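Local structure of fluvirucin B1 DH domain from module 1 (Actinomadura vulgaris, 6OBV) at residues Lys197-Arg202 / Thr237-Gln242; Asp231-Ala236 / Leu279-Thr284. The protein probably catalyses removal of water from a carrier-bound beta-hydroxyacyl intermediate, giving an unsaturated polyketide chain in the first module of fluvirucin B1 assembly. All blocks are in the same frame, centred on the assembly; numbering follows the deposited sequence.

Interactions 1 and 2 show how one continuous piece of chain can meet different parts of the same beta structure. The segments 231-236 and 237-242 follow directly on one another, helix 227-232 being followed by the short helix 238-241. The earlier segment rests on strand 277-282 in interaction 2, the later one on strand 196-202 in interaction 1. The two contact centres are about 11 Å apart. Interaction 2 is buried, about 11 Å from the centre of the chain, and holds Asp231 and His235, whose spacing matches the DxxxQ/H motif of the active-site region in polyketide synthase dehydratases. Interaction 1, about 19 Å from that centre, is only partly buried.

Interaction 1 (Lys197-Arg202 / Thr237-Gln242); sequences KRAWIR and TGLIEQ
Leu239 lies against Ala199 and Ile201, and its side chain can be followed atom by atom. Leu239 CB lies 4.0 Å from Ile201 CD1, the tip of that side chain. CG stands beside the backbone N (chi1 -70°), and the nearly extended second torsion (chi2 160°) brings Leu239 CD1 to Ala199 CB at 3.8 Å. CD2 leaves in another direction and touches neither strand residue. Leu239 and Ile201 thus cross obliquely, the root of one meeting the tip of the other. Together they are part of the double hotdog, the fold of polyketide synthase dehydratases, in which curved antiparallel strands wrap around a helical core; here the short helix 238-241 packs on strand 196-202 near the end of that wrap. Ile201 uses its other branch on Ile240: the two side chains slide past each other in opposite directions, and Ile201 CG2 comes to 4.1 Å from Ile240 CD1. Val173 and Val206, on the strands flanking 196-202, add further apolar contacts to Ile201 and Ile240 respectively. Trp200 turns away from the helix and meets Trp165 edge to face. Just past the helix, Gln242 takes a positive phi and its NE2 donates to Ile240 O at 3.3 Å, nearly straight at 174° but from above the carbonyl plane.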
loop_
_atom_site.group_PDB
_atom_site.type_symbol
_atom_site.label_atom_id
_atom_site.label_comp_id
_atom_site.label_asym_id
_atom_site.label_seq_id
_atom_site.Cartn_x
_atom_site.Cartn_y
_atom_site.Cartn_z
ATOM N N LYS A 197 -37.765 11.077 -2.245
ATOM C CA LYS A 197 -39.128 10.584 -2.407
ATOM C C LYS A 197 -40.187 11.550 -1.898
ATOM O O LYS A 197 -41.199 11.770 -2.579
ATOM C CB LYS A 197 -39.289 9.229 -1.699
ATOM C CG LYS A 197 -38.317 8.136 -2.161
ATOM C CD LYS A 197 -38.438 7.861 -3.661
ATOM C CE LYS A 197 -37.294 6.992 -4.175
ATOM N NZ LYS A 197 -37.138 7.075 -5.657
ATOM N N ARG A 198 -39.982 12.126 -0.712
ATOM C CA ARG A 198 -40.930 13.035 -0.087
ATOM C C ARG A 198 -40.161 14.173 0.565
ATOM O O ARG A 198 -39.031 13.989 1.032
ATOM C CB ARG A 198 -41.800 12.332 0.965
ATOM C CG ARG A 198 -42.922 11.501 0.391
ATOM C CD ARG A 198 -43.287 10.370 1.338
ATOM N NE ARG A 198 -42.085 9.646 1.744
ATOM C CZ ARG A 198 -41.659 8.506 1.198
ATOM N NH1 ARG A 198 -42.353 7.926 0.212
ATOM N NH2 ARG A 198 -40.534 7.948 1.646
ATOM N N ALA A 199 -40.793 15.348 0.615
ATOM C CA ALA A 199 -40.151 16.524 1.179
ATOM C C ALA A 199 -41.193 17.479 1.751
ATOM O O ALA A 199 -42.301 17.602 1.225
ATOM C CB ALA A 199 -39.303 17.248 0.136
ATOM N N TRP A 200 -40.811 18.159 2.837
ATOM C CA TRP A 200 -41.614 19.189 3.482
ATOM C C TRP A 200 -40.755 20.430 3.720
ATOM O O TRP A 200 -39.536 20.337 3.901
ATOM C CB TRP A 200 -42.187 18.720 4.829
ATOM C CG TRP A 200 -42.961 17.416 4.832
ATOM C CD1 TRP A 200 -44.317 17.266 4.937
ATOM C CD2 TRP A 200 -42.420 16.088 4.769
ATOM N NE1 TRP A 200 -44.653 15.928 4.931
ATOM C CE2 TRP A 200 -43.509 15.186 4.828
ATOM C CE3 TRP A 200 -41.126 15.573 4.660
ATOM C CZ2 TRP A 200 -43.336 13.797 4.784
ATOM C CZ3 TRP A 200 -40.957 14.194 4.618
ATOM C CH2 TRP A 200 -42.056 13.325 4.683
ATOM N N ILE A 201 -41.395 21.594 3.749
ATOM C CA ILE A 201 -40.699 22.860 3.955
ATOM C C ILE A 201 -41.288 23.570 5.162
ATOM O O ILE A 201 -42.515 23.617 5.328
ATOM C CB ILE A 201 -40.766 23.751 2.705
ATOM C CG1 ILE A 201 -39.869 23.160 1.611
ATOM C CG2 ILE A 201 -40.278 25.134 3.018
ATOM C CD1 ILE A 201 -40.037 23.853 0.279
ATOM N N ARG A 202 -40.411 24.103 6.015
ATOM C CA ARG A 202 -40.827 24.915 7.157
ATOM C C ARG A 202 -39.845 26.070 7.291
ATOM O O ARG A 202 -38.667 25.848 7.596
ATOM C CB ARG A 202 -40.873 24.097 8.450
ATOM C CG ARG A 202 -41.322 24.955 9.671
ATOM C CD ARG A 202 -41.298 24.179 10.970
ATOM N NE ARG A 202 -39.960 23.691 11.302
ATOM C CZ ARG A 202 -39.696 22.973 12.388
ATOM N NH1 ARG A 202 -40.681 22.675 13.229
ATOM N NH2 ARG A 202 -38.459 22.558 12.632
ATOM N N THR A 237 -32.514 20.253 -0.713
ATOM C CA THR A 237 -32.129 21.590 -0.272
ATOM C C THR A 237 -32.398 22.647 -1.327
ATOM O O THR A 237 -32.587 23.821 -0.985
ATOM C CB THR A 237 -30.655 21.618 0.100
ATOM O OG1 THR A 237 -29.921 20.865 -0.866
ATOM C CG2 THR A 237 -30.453 20.995 1.425
ATOM N N GLY A 238 -32.392 22.266 -2.609
ATOM C CA GLY A 238 -32.651 23.233 -3.673
ATOM C C GLY A 238 -34.078 23.744 -3.739
ATOM O O GLY A 238 -34.332 24.722 -4.455
ATOM N N LEU A 239 -35.003 23.121 -2.999
ATOM C CA LEU A 239 -36.410 23.500 -3.074
ATOM C C LEU A 239 -36.651 24.916 -2.576
ATOM O O LEU A 239 -37.610 25.571 -3.006
ATOM C CB LEU A 239 -37.252 22.512 -2.275
ATOM C CG LEU A 239 -37.327 21.134 -2.942
ATOM C CD1 LEU A 239 -37.725 20.046 -1.954
ATOM C CD2 LEU A 239 -38.291 21.157 -4.127
ATOM N N ILE A 240 -35.806 25.415 -1.676
ATOM C CA ILE A 240 -35.980 26.782 -1.194
ATOM C C ILE A 240 -35.253 27.773 -2.099
ATOM O O ILE A 240 -35.870 28.692 -2.657
ATOM C CB ILE A 240 -35.506 26.904 0.266
ATOM C CG1 ILE A 240 -36.194 25.826 1.106
ATOM C CG2 ILE A 240 -35.759 28.313 0.796
ATOM C CD1 ILE A 240 -36.310 26.144 2.537
ATOM N N GLU A 241 -33.936 27.591 -2.252
ATOM C CA GLU A 241 -33.140 28.540 -3.029
ATOM C C GLU A 241 -33.600 28.591 -4.480
ATOM O O GLU A 241 -33.691 29.675 -5.070
ATOM C CB GLU A 241 -31.652 28.181 -2.958
ATOM C CG GLU A 241 -31.037 28.193 -1.559
ATOM C CD GLU A 241 -31.335 26.931 -0.755
ATOM O OE1 GLU A 241 -32.442 26.833 -0.183
ATOM O OE2 GLU A 241 -30.456 26.041 -0.689
ATOM N N GLN A 242 -33.913 27.432 -5.063
ATOM C CA GLN A 242 -34.256 27.325 -6.476
ATOM C C GLN A 242 -33.188 28.024 -7.314
ATOM O O GLN A 242 -33.447 28.968 -8.066
ATOM C CB GLN A 242 -35.652 27.891 -6.749
ATOM C CG GLN A 242 -36.782 27.182 -6.016
ATOM C CD GLN A 242 -38.060 28.015 -5.978
ATOM O OE1 GLN A 242 -38.868 27.984 -6.912
ATOM N NE2 GLN A 242 -38.240 28.772 -4.899
#

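Interaction 2 (Asp231-Ala236 / Leu279-Thr284); sequences DAALHA and LHITDT
Leu279 and Leu234 form the tight end of a contact in which the chain following helix 227-232 packs on strand 277-282, within the double hotdog, the dehydratase fold in which antiparallel strands curl around a helix. Their side chains cross at about a right angle. Leu234 CD2 faces the fork between the two Leu279 methyls, 3.7 Å from Leu279 CD1 and 4.0 Å from Leu279 CD2. The second of these methyls, Leu279 CD2, also lies 3.7 Å from Ala233 O, so Leu279 packs on backbone as well as side chain. Leu234 does not begin by pointing at the strand; its CG stands beside the backbone N (chi1 -45°), and chi2 of 178° extends CD1, which leaves CD2 as the branch turned to Leu279. Leu295 of strand 288-299 gives the same side chain another neighbour.

Two residues along the strand the packing is looser. Ala233 CB and Ile281 CD1 meet at 4.2 Å as a single methyl pair, with Val267 and Val265 of the adjoining strand 264-271 packing against Ala233 and Ile281 in turn. His280 and Thr282 lie on the other face of the strand and are partly exposed. Beyond them the chain diverges from segment 231-236, and Asp283, also partly exposed, bonds through OD1 to Ala287 N and Thr285 OG1.

On the side of segment 231-236, Asp231 and His235 are buried and spaced as in the DxxxQ/H motif of this family. Tyr179 OH hydrogen-bonds with His235 ND1, while His235 NE2 donates to Asp231 OD2 at 2.9 Å, close to the ring plane but from above the carboxylate plane.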
loop_
_atom_site.group_PDB
_atom_site.type_symbol
_atom_site.label_atom_id
_atom_site.label_comp_id
_atom_site.label_asym_id
_atom_site.label_seq_id
_atom_site.Cartn_x
_atom_site.Cartn_y
_atom_site.Cartn_z
ATOM N N ASP A 231 -25.786 11.448 -1.384
ATOM C CA ASP A 231 -25.943 12.503 -2.376
ATOM C C ASP A 231 -27.401 12.915 -2.522
ATOM O O ASP A 231 -27.708 14.104 -2.625
ATOM C CB ASP A 231 -25.394 12.070 -3.726
ATOM C CG ASP A 231 -25.412 13.211 -4.734
ATOM O OD1 ASP A 231 -24.675 14.186 -4.506
ATOM O OD2 ASP A 231 -26.174 13.162 -5.724
ATOM N N ALA A 232 -28.316 11.951 -2.544
ATOM C CA ALA A 232 -29.706 12.326 -2.731
ATOM C C ALA A 232 -30.261 13.017 -1.501
ATOM O O ALA A 232 -31.231 13.774 -1.609
ATOM C CB ALA A 232 -30.542 11.100 -3.085
ATOM N N ALA A 233 -29.665 12.775 -0.340
ATOM C CA ALA A 233 -29.995 13.537 0.850
ATOM C C ALA A 233 -29.756 15.026 0.651
ATOM O O ALA A 233 -30.287 15.845 1.408
ATOM C CB ALA A 233 -29.168 13.013 2.018
ATOM N N LEU A 234 -28.949 15.391 -0.334
ATOM C CA LEU A 234 -28.689 16.785 -0.638
ATOM C C LEU A 234 -29.675 17.366 -1.636
ATOM O O LEU A 234 -29.690 18.586 -1.823
ATOM C CB LEU A 234 -27.270 16.952 -1.193
ATOM C CG LEU A 234 -26.132 16.233 -0.481
ATOM C CD1 LEU A 234 -24.830 16.502 -1.216
ATOM C CD2 LEU A 234 -26.056 16.684 0.967
ATOM N N HIS A 235 -30.492 16.527 -2.276
ATOM C CA HIS A 235 -31.328 17.002 -3.377
ATOM C C HIS A 235 -32.464 17.907 -2.916
ATOM O O HIS A 235 -32.897 18.776 -3.676
ATOM C CB HIS A 235 -31.876 15.803 -4.143
ATOM C CG HIS A 235 -30.801 15.005 -4.806
ATOM N ND1 HIS A 235 -31.055 13.886 -5.564
ATOM C CD2 HIS A 235 -29.456 15.178 -4.821
ATOM C CE1 HIS A 235 -29.912 13.401 -6.022
ATOM N NE2 HIS A 235 -28.926 14.164 -5.582
ATOM N N ALA A 236 -32.962 17.727 -1.699
ATOM C CA ALA A 236 -34.130 18.491 -1.272
ATOM C C ALA A 236 -33.796 19.933 -0.912
ATOM O O ALA A 236 -34.709 20.763 -0.836
ATOM C CB ALA A 236 -34.790 17.814 -0.076
ATOM N N LEU A 279 -26.763 19.521 7.731
ATOM C CA LEU A 279 -27.658 18.397 7.485
ATOM C C LEU A 279 -27.520 17.379 8.602
ATOM O O LEU A 279 -26.411 17.002 8.994
ATOM C CB LEU A 279 -27.398 17.685 6.139
ATOM C CG LEU A 279 -27.438 18.491 4.846
ATOM C CD1 LEU A 279 -26.086 18.371 4.235
ATOM C CD2 LEU A 279 -28.476 17.986 3.882
ATOM N N HIS A 280 -28.661 16.923 9.089
ATOM C CA HIS A 280 -28.707 15.922 10.134
ATOM C C HIS A 280 -29.607 14.811 9.637
ATOM O O HIS A 280 -30.753 15.053 9.251
ATOM C CB HIS A 280 -29.169 16.539 11.457
ATOM C CG HIS A 280 -28.205 17.563 11.977
ATOM N ND1 HIS A 280 -26.953 17.228 12.453
ATOM C CD2 HIS A 280 -28.273 18.916 12.027
ATOM C CE1 HIS A 280 -26.306 18.327 12.803
ATOM N NE2 HIS A 280 -27.087 19.364 12.557
ATOM N N ILE A 281 -29.050 13.615 9.571
ATOM C CA ILE A 281 -29.652 12.490 8.887
ATOM C C ILE A 281 -30.009 11.467 9.947
ATOM O O ILE A 281 -29.196 11.166 10.833
ATOM C CB ILE A 281 -28.692 11.938 7.820
ATOM C CG1 ILE A 281 -28.466 13.013 6.754
ATOM C CG2 ILE A 281 -29.219 10.698 7.157
ATOM C CD1 ILE A 281 -27.390 12.653 5.782
ATOM N N THR A 282 -31.240 10.981 9.897
ATOM C CA THR A 282 -31.719 9.985 10.835
ATOM C C THR A 282 -32.249 8.808 10.041
ATOM O O THR A 282 -32.397 8.884 8.825
ATOM C CB THR A 282 -32.820 10.555 11.729
ATOM O OG1 THR A 282 -33.761 11.255 10.904
ATOM C CG2 THR A 282 -32.222 11.499 12.744
ATOM N N ASP A 283 -32.539 7.710 10.731
ATOM C CA ASP A 283 -33.158 6.591 10.044
ATOM C C ASP A 283 -34.678 6.689 10.208
ATOM O O ASP A 283 -35.200 7.590 10.868
ATOM C CB ASP A 283 -32.555 5.266 10.525
ATOM C CG ASP A 283 -32.718 5.026 12.027
ATOM O OD1 ASP A 283 -33.708 5.498 12.639
ATOM O OD2 ASP A 283 -31.846 4.331 12.593
ATOM N N THR A 284 -35.409 5.775 9.572
ATOM C CA THR A 284 -36.862 5.905 9.538
ATOM C C THR A 284 -37.510 5.677 10.889
ATOM O O THR A 284 -38.741 5.713 10.971
ATOM C CB THR A 284 -37.471 4.947 8.514
ATOM O OG1 THR A 284 -37.108 3.598 8.841
ATOM C CG2 THR A 284 -36.986 5.303 7.100
#